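Local coordinates for metallo-beta-lactamase family protein (Staphylococcus aureus, PDB 3R2U) that probably acts as an iron-dependent metallo-beta-lactamase-fold hydrolase or persulfide dioxygenase and carries a rhodanese-like domain, consistent with a role in sulfur metabolism, at residues P55-L59 / A86-V92; N99-E105 / T119-H124; Y284-V289 / T352-Q356. One frame throughout, in Å; residues are numbered along the deposited sequence. Where two conformers were deposited one is given.

Contact 1. Residues P55-L59 / A86-V92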
ATOM      1  N   PRO A  55      19.205  13.817   9.595  1.00 17.35           N
ATOM      2  CA  PRO A  55      18.610  12.644   8.990  1.00 16.97           C
ATOM      3  C   PRO A  55      18.451  11.453   9.906  1.00 17.28           C
ATOM      4  O   PRO A  55      19.282  11.220  10.770  1.00 14.76           O
ATOM      5  CB  PRO A  55      19.620  12.265   7.914  1.00 17.69           C
ATOM      6  CG  PRO A  55      20.930  12.809   8.425  1.00 19.43           C
ATOM      7  CD  PRO A  55      20.539  14.100   9.046  1.00 17.58           C
ATOM      8  N   ILE A  56      17.362  10.712   9.688  1.00 16.77           N
ATOM      9  CA  ILE A  56      17.120   9.458  10.362  1.00 16.14           C
ATOM     10  C   ILE A  56      17.894   8.408   9.542  1.00 16.69           C
ATOM     11  O   ILE A  56      18.492   8.751   8.517  1.00 16.06           O
ATOM     12  CB  ILE A  56      15.616   9.132  10.471  1.00 15.20           C
ATOM     13  CG1 ILE A  56      14.944   9.040   9.091  1.00 17.53           C
ATOM     14  CG2 ILE A  56      14.925  10.209  11.304  1.00 15.66           C
ATOM     15  CD1 ILE A  56      13.539   8.429   9.141  1.00 15.44           C
ATOM     16  N   ARG A  57      17.881   7.149   9.983  1.00 16.73           N
ATOM     17  CA  ARG A  57      18.646   6.084   9.311  1.00 17.37           C
ATOM     18  C   ARG A  57      18.085   5.634   7.966  1.00 17.98           C
ATOM     19  O   ARG A  57      18.841   5.229   7.074  1.00 16.97           O
ATOM     20  CB  ARG A  57      18.751   4.847  10.208  1.00 17.43           C
ATOM     21  CG  ARG A  57      19.701   4.967  11.319  1.00 17.56           C
ATOM     22  CD  ARG A  57      19.667   3.701  12.141  1.00 13.28           C
ATOM     23  NE  ARG A  57      20.452   2.604  11.587  1.00 12.44           N
ATOM     24  CZ  ARG A  57      20.255   1.319  11.875  1.00 15.93           C
ATOM     25  NH1 ARG A  57      19.223   0.942  12.643  1.00 16.81           N
ATOM     26  NH2 ARG A  57      21.065   0.401  11.377  1.00 16.71           N
ATOM     27  N   ASP A  58      16.759   5.632   7.860  1.00 17.15           N
ATOM     28  CA  ASP A  58      16.090   5.266   6.620  1.00 17.99           C
ATOM     29  C   ASP A  58      16.035   6.530   5.780  1.00 17.46           C
ATOM     30  O   ASP A  58      15.358   7.497   6.143  1.00 17.79           O
ATOM     31  CB  ASP A  58      14.711   4.722   6.930  1.00 18.39           C
ATOM     32  CG  ASP A  58      13.886   4.481   5.711  1.00 21.92           C
ATOM     33  OD1 ASP A  58      14.352   4.730   4.586  1.00 22.43           O
ATOM     34  OD2 ASP A  58      12.728   4.066   5.899  1.00 24.07           O
ATOM     35  N   LEU A  59      16.756   6.537   4.665  1.00 17.37           N
ATOM     36  CA  LEU A  59      16.870   7.748   3.845  1.00 17.08           C
ATOM     37  C   LEU A  59      15.839   7.842   2.720  1.00 16.50           C
ATOM     38  O   LEU A  59      15.816   8.829   2.000  1.00 17.27           O
ATOM     39  CB  LEU A  59      18.270   7.803   3.218  1.00 17.38           C
ATOM     40  CG  LEU A  59      19.486   7.770   4.161  1.00 19.16           C
ATOM     41  CD1 LEU A  59      20.799   7.902   3.353  1.00 16.49           C
ATOM     42  CD2 LEU A  59      19.404   8.860   5.210  1.00 18.61           C
ATOM     43  N   ALA A  86      18.452   7.361  16.232  1.00 18.64           N
ATOM     44  CA  ALA A  86      19.707   6.963  15.643  1.00 19.01           C
ATOM     45  C   ALA A  86      19.965   7.797  14.410  1.00 19.33           C
ATOM     46  O   ALA A  86      19.146   7.840  13.503  1.00 18.61           O
ATOM     47  CB  ALA A  86      19.683   5.475  15.308  1.00 18.57           C
ATOM     48  N   SER A  87      21.104   8.487  14.394  1.00 19.29           N
ATOM     49  CA  SER A  87      21.465   9.336  13.266  1.00 18.40           C
ATOM     50  C   SER A  87      21.737   8.574  11.980  1.00 19.19           C
ATOM     51  O   SER A  87      22.435   7.560  11.982  1.00 17.12           O
ATOM     52  CB  SER A  87      22.740  10.099  13.598  1.00 21.52           C
ATOM     53  OG  SER A  87      23.235  10.782  12.458  1.00 20.53           O
ATOM     54  N   GLY A  88      21.225   9.099  10.873  1.00 17.31           N
ATOM     55  CA  GLY A  88      21.534   8.534   9.562  1.00 18.15           C
ATOM     56  C   GLY A  88      22.701   9.260   8.875  1.00 18.62           C
ATOM     57  O   GLY A  88      23.006   8.984   7.724  1.00 19.86           O
ATOM     58  N   ILE A  89      23.417  10.131   9.593  1.00 19.27           N
ATOM     59  CA  ILE A  89      24.449  10.958   8.944  1.00 18.67           C
ATOM     60  C   ILE A  89      25.598  10.149   8.334  1.00 18.62           C
ATOM     61  O   ILE A  89      26.070  10.484   7.245  1.00 18.38           O
ATOM     62  CB  ILE A  89      24.991  12.102   9.862  1.00 18.82           C
ATOM     63  CG1 ILE A  89      25.667  13.205   9.033  1.00 23.58           C
ATOM     64  CG2 ILE A  89      25.971  11.575  10.898  1.00 17.80           C
ATOM     65  CD1 ILE A  89      24.805  14.331   8.685  1.00 25.90           C
ATOM     66  N   ARG A  90      26.057   9.110   9.026  0.70 17.02           N
ATOM     67  CA  ARG A  90      27.109   8.270   8.488  0.70 17.91           C
ATOM     68  C   ARG A  90      26.585   7.493   7.270  0.70 19.25           C
ATOM     69  O   ARG A  90      27.313   7.280   6.305  0.70 19.81           O
ATOM     70  CB  ARG A  90      27.653   7.320   9.557  0.70 18.12           C
ATOM     71  CG  ARG A  90      28.448   8.025  10.682  0.70 19.20           C
ATOM     72  CD  ARG A  90      28.917   7.008  11.704  0.70 19.45           C
ATOM     73  NE  ARG A  90      29.574   7.614  12.862  0.70 21.19           N
ATOM     74  CZ  ARG A  90      28.938   8.189  13.883  0.70 19.72           C
ATOM     75  NH1 ARG A  90      29.636   8.691  14.889  0.70 20.49           N
ATOM     76  NH2 ARG A  90      27.614   8.276  13.901  0.70 21.89           N
ATOM     77  N   ASP A  91      25.322   7.078   7.318  1.00 19.63           N
ATOM     78  CA  ASP A  91      24.699   6.364   6.189  1.00 20.35           C
ATOM     79  C   ASP A  91      24.671   7.280   4.964  1.00 20.24           C
ATOM     80  O   ASP A  91      24.882   6.823   3.828  1.00 20.66           O
ATOM     81  CB  ASP A  91      23.263   5.899   6.513  1.00 19.12           C
ATOM     82  CG  ASP A  91      23.215   4.683   7.440  1.00 22.34           C
ATOM     83  OD1 ASP A  91      23.819   4.708   8.550  1.00 23.02           O
ATOM     84  OD2 ASP A  91      22.521   3.693   7.047  1.00 20.98           O
ATOM     85  N   VAL A  92      24.406   8.570   5.189  1.00 18.91           N
ATOM     86  CA  VAL A  92      24.380   9.531   4.082  1.00 19.21           C
ATOM     87  C   VAL A  92      25.753   9.621   3.393  1.00 19.81           C
ATOM     88  O   VAL A  92      25.849   9.546   2.176  1.00 20.35           O
ATOM     89  CB  VAL A  92      23.937  10.931   4.537  1.00 19.61           C
ATOM     90  CG1 VAL A  92      24.190  11.967   3.431  1.00 16.68           C
ATOM     91  CG2 VAL A  92      22.486  10.897   4.942  1.00 18.35           C
TER
HETATM   92  O   HOH W   1      16.776   6.906  12.795  1.00  9.98           O
HETATM   93  O   HOH W   2      23.145   3.375  10.736  1.00 13.79           O
HETATM   94  O   HOH W   3      20.349   4.199   5.166  1.00 16.90           O
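The peptide carbonyl of P55 receives G88 N from above its plane, 48° out of it. In this metallo-beta-lactamase fold the contact joins the loop after strand 49-53 to the N-terminus of helix 89-96. The bond is 2.9 Å from G88 N to P55 O. The pyrrolidine ring of P55 turns its CG toward the start of helix 89-96, where it lies 3.8 Å from I89 N. At the R57 guanidinium, NE reaches D91 OD1 through one water. NH1 pairs with D361, and NH2 bonds to the N282 carbonyl. G88 is the N-cap residue. S87 OG accepts from I89 N, an ST turn, and also bonds to E78. Without a side chain on G88, the backbones come close: G88 CA makes a CA-H...O contact of 3.2 Å with I56 O. The R57 chain passes A86, with CD 3.6 Å from A86 CB, and bends at chi3 (81°), which takes NE off toward the D91 side. On the apolar side L59 CD2 meets V92 CG2 at 3.7 Å, beside P55. D91 OD2 bonds to Y284 N. It also accepts from a second water, which donates to R57 O over 2.6 Å.

Contact 2. Residues N99-E105 / T119-H124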
ATOM      1  N   ASN A  99      28.669  15.042   1.104  1.00 22.32           N
ATOM      2  CA  ASN A  99      29.470  15.759   2.083  1.00 22.21           C
ATOM      3  C   ASN A  99      28.636  15.848   3.351  1.00 21.07           C
ATOM      4  O   ASN A  99      27.455  16.168   3.276  1.00 20.96           O
ATOM      5  CB  ASN A  99      29.805  17.154   1.587  1.00 23.04           C
ATOM      6  CG  ASN A  99      30.832  17.135   0.472  1.00 27.15           C
ATOM      7  OD1 ASN A  99      30.582  17.601  -0.617  1.00 38.88           O
ATOM      8  ND2 ASN A  99      31.965  16.547   0.738  1.00 31.55           N
ATOM      9  N   ILE A 100      29.221  15.521   4.500  1.00 20.27           N
ATOM     10  CA  ILE A 100      28.501  15.636   5.757  1.00 19.87           C
ATOM     11  C   ILE A 100      29.184  16.622   6.684  1.00 20.59           C
ATOM     12  O   ILE A 100      30.400  16.767   6.671  1.00 21.03           O
ATOM     13  CB  ILE A 100      28.242  14.277   6.434  1.00 19.88           C
ATOM     14  CG1 ILE A 100      29.556  13.574   6.795  1.00 19.62           C
ATOM     15  CG2 ILE A 100      27.392  13.397   5.486  1.00 17.98           C
ATOM     16  CD1 ILE A 100      29.350  12.409   7.770  1.00 19.65           C
ATOM     17  N   TYR A 101      28.360  17.318   7.460  1.00 21.19           N
ATOM     18  CA  TYR A 101      28.794  18.388   8.343  1.00 21.21           C
ATOM     19  C   TYR A 101      28.269  18.114   9.730  1.00 21.06           C
ATOM     20  O   TYR A 101      27.058  17.967   9.927  1.00 19.75           O
ATOM     21  CB  TYR A 101      28.259  19.736   7.818  1.00 20.84           C
ATOM     22  CG  TYR A 101      28.708  19.993   6.391  1.00 21.64           C
ATOM     23  CD1 TYR A 101      28.054  19.381   5.324  1.00 23.10           C
ATOM     24  CD2 TYR A 101      29.797  20.809   6.110  1.00 20.89           C
ATOM     25  CE1 TYR A 101      28.458  19.573   4.034  1.00 21.14           C
ATOM     26  CE2 TYR A 101      30.221  21.010   4.798  1.00 20.75           C
ATOM     27  CZ  TYR A 101      29.540  20.389   3.768  1.00 23.98           C
ATOM     28  OH  TYR A 101      29.922  20.553   2.455  1.00 30.27           O
ATOM     29  N   VAL A 102      29.189  17.981  10.681  1.00 20.04           N
ATOM     30  CA  VAL A 102      28.827  17.755  12.057  1.00 19.49           C
ATOM     31  C   VAL A 102      29.671  18.706  12.909  1.00 20.40           C
ATOM     32  O   VAL A 102      30.688  19.232  12.462  1.00 18.77           O
ATOM     33  CB  VAL A 102      29.057  16.297  12.494  1.00 20.19           C
ATOM     34  CG1 VAL A 102      28.256  15.328  11.612  1.00 19.37           C
ATOM     35  CG2 VAL A 102      30.535  15.961  12.500  1.00 19.67           C
ATOM     36  N   SER A 103      29.239  18.931  14.135  1.00 19.89           N
ATOM     37  CA  SER A 103      29.944  19.831  15.007  1.00 20.88           C
ATOM     38  C   SER A 103      31.358  19.401  15.419  1.00 21.98           C
ATOM     39  O   SER A 103      31.588  18.268  15.869  1.00 20.57           O
ATOM     40  CB  SER A 103      29.118  20.085  16.274  1.00 21.58           C
ATOM     41  OG  SER A 103      29.822  20.955  17.175  1.00 20.48           O
ATOM     42  N   GLY A 104      32.292  20.342  15.265  1.00 22.39           N
ATOM     43  CA  GLY A 104      33.654  20.196  15.760  1.00 24.52           C
ATOM     44  C   GLY A 104      33.815  21.072  16.995  1.00 25.58           C
ATOM     45  O   GLY A 104      34.923  21.350  17.410  1.00 25.81           O
ATOM     46  N   GLU A 105      32.702  21.528  17.576  1.00 26.17           N
ATOM     47  CA  GLU A 105      32.732  22.385  18.758  1.00 29.00           C
ATOM     48  C   GLU A 105      32.653  21.543  20.023  1.00 31.85           C
ATOM     49  O   GLU A 105      31.896  21.836  20.938  1.00 34.33           O
ATOM     50  CB  GLU A 105      31.576  23.388  18.733  1.00 27.55           C
ATOM     51  CG  GLU A 105      31.682  24.469  17.656  1.00 28.65           C
ATOM     52  CD  GLU A 105      32.765  25.516  17.937  1.00 31.72           C
ATOM     53  OE1 GLU A 105      33.479  25.383  18.957  1.00 29.70           O
ATOM     54  OE2 GLU A 105      32.908  26.471  17.128  1.00 32.06           O
ATOM     55  N   THR A 119      34.571  13.805   6.413  1.00 32.84           N
ATOM     56  CA  THR A 119      33.555  14.452   7.249  1.00 29.10           C
ATOM     57  C   THR A 119      34.023  15.881   7.526  1.00 28.54           C
ATOM     58  O   THR A 119      35.213  16.113   7.698  1.00 28.39           O
ATOM     59  CB  THR A 119      33.423  13.711   8.595  1.00 28.68           C
ATOM     60  OG1 THR A 119      32.869  12.422   8.358  1.00 25.84           O
ATOM     61  CG2 THR A 119      32.529  14.465   9.589  1.00 23.92           C
ATOM     62  N   HIS A 120      33.112  16.844   7.531  1.00 26.91           N
ATOM     63  CA  HIS A 120      33.487  18.226   7.826  1.00 27.36           C
ATOM     64  C   HIS A 120      33.089  18.541   9.251  1.00 26.16           C
ATOM     65  O   HIS A 120      31.920  18.470   9.592  1.00 25.04           O
ATOM     66  CB  HIS A 120      32.795  19.218   6.883  1.00 27.87           C
ATOM     67  CG  HIS A 120      33.202  19.070   5.460  1.00 31.29           C
ATOM     68  ND1 HIS A 120      32.553  18.223   4.587  1.00 34.87           N
ATOM     69  CD2 HIS A 120      34.206  19.646   4.756  1.00 34.48           C
ATOM     70  CE1 HIS A 120      33.142  18.283   3.403  1.00 35.57           C
ATOM     71  NE2 HIS A 120      34.148  19.140   3.480  1.00 38.03           N
ATOM     72  N   PHE A 121      34.066  18.855  10.083  1.00 25.60           N
ATOM     73  CA  PHE A 121      33.810  19.241  11.462  1.00 25.85           C
ATOM     74  C   PHE A 121      33.719  20.748  11.445  1.00 26.68           C
ATOM     75  O   PHE A 121      34.721  21.430  11.287  1.00 28.49           O
ATOM     76  CB  PHE A 121      34.926  18.747  12.364  1.00 26.86           C
ATOM     77  CG  PHE A 121      35.009  17.255  12.432  1.00 25.76           C
ATOM     78  CD1 PHE A 121      35.806  16.549  11.551  1.00 28.73           C
ATOM     79  CD2 PHE A 121      34.258  16.555  13.356  1.00 27.89           C
ATOM     80  CE1 PHE A 121      35.874  15.163  11.616  1.00 26.71           C
ATOM     81  CE2 PHE A 121      34.330  15.176  13.429  1.00 23.93           C
ATOM     82  CZ  PHE A 121      35.134  14.486  12.565  1.00 26.50           C
ATOM     83  N   VAL A 122      32.510  21.266  11.580  1.00 24.65           N
ATOM     84  CA  VAL A 122      32.298  22.696  11.472  1.00 25.34           C
ATOM     85  C   VAL A 122      32.327  23.421  12.799  1.00 27.36           C
ATOM     86  O   VAL A 122      32.052  22.845  13.853  1.00 28.62           O
ATOM     87  CB  VAL A 122      30.974  23.009  10.713  1.00 23.33           C
ATOM     88  CG1 VAL A 122      31.067  22.458   9.294  1.00 21.89           C
ATOM     89  CG2 VAL A 122      29.745  22.428  11.437  1.00 22.36           C
ATOM     90  N   GLN A 123      32.666  24.703  12.745  1.00 28.71           N
ATOM     91  CA  GLN A 123      32.716  25.522  13.939  1.00 28.70           C
ATOM     92  C   GLN A 123      31.922  26.793  13.777  1.00 27.71           C
ATOM     93  O   GLN A 123      31.507  27.141  12.682  1.00 27.14           O
ATOM     94  CB  GLN A 123      34.168  25.816  14.262  1.00 30.81           C
ATOM     95  CG  GLN A 123      34.902  24.550  14.693  1.00 35.74           C
ATOM     96  CD  GLN A 123      36.311  24.790  15.119  1.00 42.88           C
ATOM     97  OE1 GLN A 123      36.975  25.703  14.636  1.00 49.84           O
ATOM     98  NE2 GLN A 123      36.794  23.956  16.028  1.00 50.35           N
ATOM     99  N   HIS A 124      31.726  27.490  14.885  1.00 27.06           N
ATOM    100  CA  HIS A 124      31.020  28.747  14.894  1.00 25.51           C
ATOM    101  C   HIS A 124      31.480  29.660  13.742  1.00 26.16           C
ATOM    102  O   HIS A 124      32.678  29.834  13.505  1.00 25.22           O
ATOM    103  CB  HIS A 124      31.251  29.438  16.237  1.00 26.00           C
ATOM    104  CG  HIS A 124      30.486  30.705  16.395  1.00 27.79           C
ATOM    105  ND1 HIS A 124      29.118  30.725  16.551  1.00 25.87           N
ATOM    106  CD2 HIS A 124      30.892  31.995  16.448  1.00 31.18           C
ATOM    107  CE1 HIS A 124      28.711  31.977  16.667  1.00 28.34           C
ATOM    108  NE2 HIS A 124      29.766  32.766  16.605  1.00 30.16           N
TER
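H120 lies alongside Y101 and points the same way, on one face of a parallel strand pair. Its CB packs 3.5 Å from Y101 CD2. CG passes just outside the rim of the tyrosine ring, nearest CE2. ND1 comes over the tyrosine face, offset toward the rim. It also makes a weak bond of 3.3 Å to I100 O, which lies at the edge of the imidazole. CE1, farther out, meets N99 ND2 at 3.4 Å, again in the imidazole plane. The two aromatic planes are 11° apart, but the rings are slid so far that they barely overlap. Both side chains have CG beside the backbone N (chi1 -57° for Y101, -65° for H120), and this shared turn sets them side by side. The edge of the Y101 ring rests on V122 CG1.

Beneath them the backbones bond in parallel register. I100 O takes H120 N at 2.8 Å as well as the weak ND1 bond. H120 O accepts V102 N, V102 O accepts V122 N, and V122 O accepts G104 N. On the other face V102 CG2 touches F121 CD2 at 3.9 Å. Past the strands, E105 folds back at chi2, and its OE2 accepts H124 N at 2.7 Å through the anti lone pair.

Strand 120-122 is the outermost strand of its sheet in this chain, and strand 99-103 separates it from strand 72-77. I100 packs on helix 89-96. V122 turns to strands 133-139 and 148-153 of the second sheet, as in the sandwich of this superfamily.

Contact 3. Residues Y284-V289 / T352-Q356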
ATOM      1  N   TYR A 284      22.096   1.095   7.993  1.00 17.85           N
ATOM      2  CA  TYR A 284      20.718   0.677   8.004  1.00 16.93           C
ATOM      3  C   TYR A 284      20.393  -0.242   6.814  1.00 16.91           C
ATOM      4  O   TYR A 284      20.740   0.062   5.662  1.00 17.26           O
ATOM      5  CB  TYR A 284      19.780   1.899   7.912  1.00 16.43           C
ATOM      6  CG  TYR A 284      18.407   1.500   7.520  1.00 14.95           C
ATOM      7  CD1 TYR A 284      17.561   0.866   8.427  1.00 20.46           C
ATOM      8  CD2 TYR A 284      17.940   1.724   6.235  1.00 17.10           C
ATOM      9  CE1 TYR A 284      16.299   0.465   8.060  1.00 19.84           C
ATOM     10  CE2 TYR A 284      16.680   1.332   5.862  1.00 16.48           C
ATOM     11  CZ  TYR A 284      15.870   0.708   6.771  1.00 21.35           C
ATOM     12  OH  TYR A 284      14.638   0.336   6.381  1.00 21.54           O
ATOM     13  N   GLN A 285      19.698  -1.333   7.120  1.00 15.93           N
ATOM     14  CA  GLN A 285      19.122  -2.232   6.129  1.00 17.32           C
ATOM     15  C   GLN A 285      17.863  -2.864   6.718  1.00 17.43           C
ATOM     16  O   GLN A 285      17.861  -3.287   7.887  1.00 17.74           O
ATOM     17  CB  GLN A 285      20.060  -3.383   5.724  1.00 18.37           C
ATOM     18  CG  GLN A 285      21.349  -3.015   5.038  1.00 19.71           C
ATOM     19  CD  GLN A 285      21.165  -2.348   3.695  1.00 20.23           C
ATOM     20  OE1 GLN A 285      20.086  -2.363   3.121  1.00 18.45           O
ATOM     21  NE2 GLN A 285      22.241  -1.758   3.183  1.00 18.27           N
ATOM     22  N   PRO A 286      16.789  -2.946   5.912  1.00 17.23           N
ATOM     23  CA  PRO A 286      15.640  -3.671   6.371  1.00 17.70           C
ATOM     24  C   PRO A 286      16.050  -5.138   6.508  1.00 17.99           C
ATOM     25  O   PRO A 286      17.064  -5.566   5.917  1.00 16.62           O
ATOM     26  CB  PRO A 286      14.635  -3.500   5.228  1.00 19.14           C
ATOM     27  CG  PRO A 286      15.505  -3.331   4.011  1.00 18.70           C
ATOM     28  CD  PRO A 286      16.676  -2.557   4.496  1.00 18.01           C
ATOM     29  N   TYR A 287      15.277  -5.899   7.273  1.00 16.95           N
ATOM     30  CA  TYR A 287      15.548  -7.304   7.457  1.00 17.43           C
ATOM     31  C   TYR A 287      14.291  -8.097   7.711  1.00 17.73           C
ATOM     32  O   TYR A 287      13.268  -7.548   8.096  1.00 18.33           O
ATOM     33  CB  TYR A 287      16.571  -7.529   8.581  1.00 16.73           C
ATOM     34  CG  TYR A 287      16.154  -7.088   9.964  1.00 17.42           C
ATOM     35  CD1 TYR A 287      16.283  -5.759  10.369  1.00 20.98           C
ATOM     36  CD2 TYR A 287      15.692  -8.013  10.894  1.00 15.79           C
ATOM     37  CE1 TYR A 287      15.932  -5.362  11.676  1.00 18.10           C
ATOM     38  CE2 TYR A 287      15.347  -7.637  12.167  1.00 15.84           C
ATOM     39  CZ  TYR A 287      15.476  -6.314  12.559  1.00 17.47           C
ATOM     40  OH  TYR A 287      15.134  -5.966  13.827  1.00 15.98           O
ATOM     41  N   THR A 288      14.373  -9.400   7.503  1.00 18.62           N
ATOM     42  CA  THR A 288      13.199 -10.238   7.686  1.00 19.10           C
ATOM     43  C   THR A 288      12.970 -10.606   9.144  1.00 17.81           C
ATOM     44  O   THR A 288      13.916 -10.850   9.905  1.00 17.01           O
ATOM     45  CB  THR A 288      13.291 -11.547   6.864  1.00 19.19           C
ATOM     46  OG1 THR A 288      14.412 -12.327   7.309  1.00 17.99           O
ATOM     47  CG2 THR A 288      13.443 -11.240   5.370  1.00 19.66           C
ATOM     48  N   VAL A 289      11.697 -10.598   9.526  1.00 18.75           N
ATOM     49  CA  VAL A 289      11.257 -11.043  10.835  1.00 18.03           C
ATOM     50  C   VAL A 289      10.190 -12.103  10.584  1.00 18.34           C
ATOM     51  O   VAL A 289       9.061 -11.808  10.150  1.00 18.34           O
ATOM     52  CB  VAL A 289      10.705  -9.922  11.667  1.00 19.73           C
ATOM     53  CG1 VAL A 289      10.231 -10.472  13.000  1.00 15.00           C
ATOM     54  CG2 VAL A 289      11.780  -8.845  11.852  1.00 17.63           C
ATOM     55  N   THR A 352       9.190  -3.291  13.836  1.00 17.68           N
ATOM     56  CA  THR A 352      10.599  -3.606  13.583  1.00 16.58           C
ATOM     57  C   THR A 352      11.306  -2.412  12.950  1.00 16.59           C
ATOM     58  O   THR A 352      12.389  -2.018  13.372  1.00 16.71           O
ATOM     59  CB  THR A 352      10.713  -4.850  12.660  1.00 18.29           C
ATOM     60  OG1 THR A 352      10.216  -6.014  13.354  1.00 19.93           O
ATOM     61  CG2 THR A 352      12.138  -5.092  12.235  1.00 13.06           C
ATOM     62  N   HIS A 353      10.675  -1.827  11.946  1.00 17.76           N
ATOM     63  CA  HIS A 353      11.223  -0.640  11.276  1.00 17.47           C
ATOM     64  C   HIS A 353      11.366   0.541  12.263  1.00 16.43           C
ATOM     65  O   HIS A 353      12.402   1.198  12.305  1.00 15.08           O
ATOM     66  CB  HIS A 353      10.348  -0.265  10.077  1.00 18.60           C
ATOM     67  CG  HIS A 353      10.733   1.026   9.451  1.00 19.74           C
ATOM     68  ND1 HIS A 353      11.801   1.138   8.593  1.00 24.77           N
ATOM     69  CD2 HIS A 353      10.246   2.278   9.616  1.00 23.58           C
ATOM     70  CE1 HIS A 353      11.929   2.401   8.225  1.00 25.88           C
ATOM     71  NE2 HIS A 353      11.002   3.114   8.835  1.00 23.79           N
ATOM     72  N   THR A 354      10.335   0.797  13.069  1.00 16.53           N
ATOM     73  CA  THR A 354      10.398   1.875  14.058  1.00 16.80           C
ATOM     74  C   THR A 354      11.567   1.659  15.026  1.00 16.02           C
ATOM     75  O   THR A 354      12.291   2.593  15.336  1.00 18.00           O
ATOM     76  CB  THR A 354       9.046   2.061  14.775  1.00 18.29           C
ATOM     77  OG1 THR A 354       8.051   2.374  13.797  1.00 22.75           O
ATOM     78  CG2 THR A 354       9.095   3.213  15.796  1.00 19.13           C
ATOM     79  N   LEU A 355      11.791   0.421  15.459  1.00 15.47           N
ATOM     80  CA  LEU A 355      12.916   0.130  16.349  1.00 15.28           C
ATOM     81  C   LEU A 355      14.264   0.410  15.691  1.00 14.50           C
ATOM     82  O   LEU A 355      15.215   0.830  16.368  1.00 12.58           O
ATOM     83  CB  LEU A 355      12.838  -1.286  16.891  1.00 13.65           C
ATOM     84  CG  LEU A 355      11.696  -1.460  17.910  1.00 17.37           C
ATOM     85  CD1 LEU A 355      11.528  -2.937  18.304  1.00 13.37           C
ATOM     86  CD2 LEU A 355      11.924  -0.598  19.156  1.00 16.82           C
ATOM     87  N   GLN A 356      14.359   0.181  14.381  1.00 14.66           N
ATOM     88  CA  GLN A 356      15.595   0.499  13.682  1.00 15.83           C
ATOM     89  C   GLN A 356      15.830   2.020  13.716  1.00 16.19           C
ATOM     90  O   GLN A 356      16.969   2.483  13.634  1.00 17.69           O
ATOM     91  CB  GLN A 356      15.591   0.002  12.248  1.00 15.22           C
ATOM     92  CG  GLN A 356      15.433  -1.507  12.108  1.00 15.54           C
ATOM     93  CD  GLN A 356      15.747  -1.974  10.706  1.00 15.69           C
ATOM     94  OE1 GLN A 356      14.858  -2.148   9.894  1.00 16.43           O
ATOM     95  NE2 GLN A 356      17.018  -2.118  10.406  1.00 12.32           N
TER
HETATM   96  O   HOH W   4      13.100  -1.096   7.934  1.00 23.13           O
HETATM   97  O   HOH W   5      14.362  -3.566  14.544  1.00  9.22           O
HETATM   98  O   HOH W   6      13.423  -4.240   8.743  1.00 19.79           O
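T352 meets both Y287 and V289 from the helix 345-356. That helix flanks a parallel sheet with strand order 2-1-3-4, consistent with a rhodanese-like domain. The 284-289 loop leads into the sheet from helix 269-279. T352 CG2 lies 3.5 Å from Y287 OH and close to CZ, approaching the ring obliquely. T352 OG1 and V289 CG2 come tip to tip at 3.6 Å, while OG1 keeps its bond to V348 O. The main chain of T352 is tied in too. One water donates to T352 O and accepts from Y287 OH, and the same hydroxyl bonds to I363 N.

H353 comes next, with its CG anti to the backbone N (chi1 173°). This carries the imidazole out to Y284, whose OH lies in the ring plane, 3.7 Å from ND1. A water bridges the two groups, hydrogen-bonded to both Y284 OH and H353 ND1.

Q356 ends the segment and extends its amide to the loop backbone. The amide lies between two tyrosines. The Y287 ring turns its edge to it, the two planes 78° apart, with Y287 CE1 3.5 Å from Q356 CD. The Y284 ring is turned 42° from the amide, with Q356 OE1 at its edge. NE2 has two partners, Q285 O and D361 OD1, which should fix the rotation of the amide. OE1 accepts from two waters, each at 2.8 Å. One is the water between Y284 and H353; the other accepts from Y287 N. Around this site the loop touches the second subunit, where Q285 OE1 bonds to T288 N of that subunit. The direct bond from Q356 NE2 to Q285 O is 2.9 Å, with the donor above the carbonyl plane.

How the contacts relate
Contact 1 lies between the other two. Its centre is 16 Å from that of contact 2 and 14 Å from that of contact 3. Helix 89-96 runs on into strand 99-103, and I89 O packs 3.7 Å from I100 CG2. Toward contact 3 the link is polar: D91 OD2 to Y284 N is 2.8 Å and R57 NH1 to Q356 O is 2.9 Å. The first reaches a connecting loop, the second a helix of the probable rhodanese-like part. Contacts 2 and 3 do not touch; their nearest atoms are about 13 Å apart. The iron, bound by H80, H143 and D169, is about 11 Å from the S87 side chain and about 12 Å from that of S103.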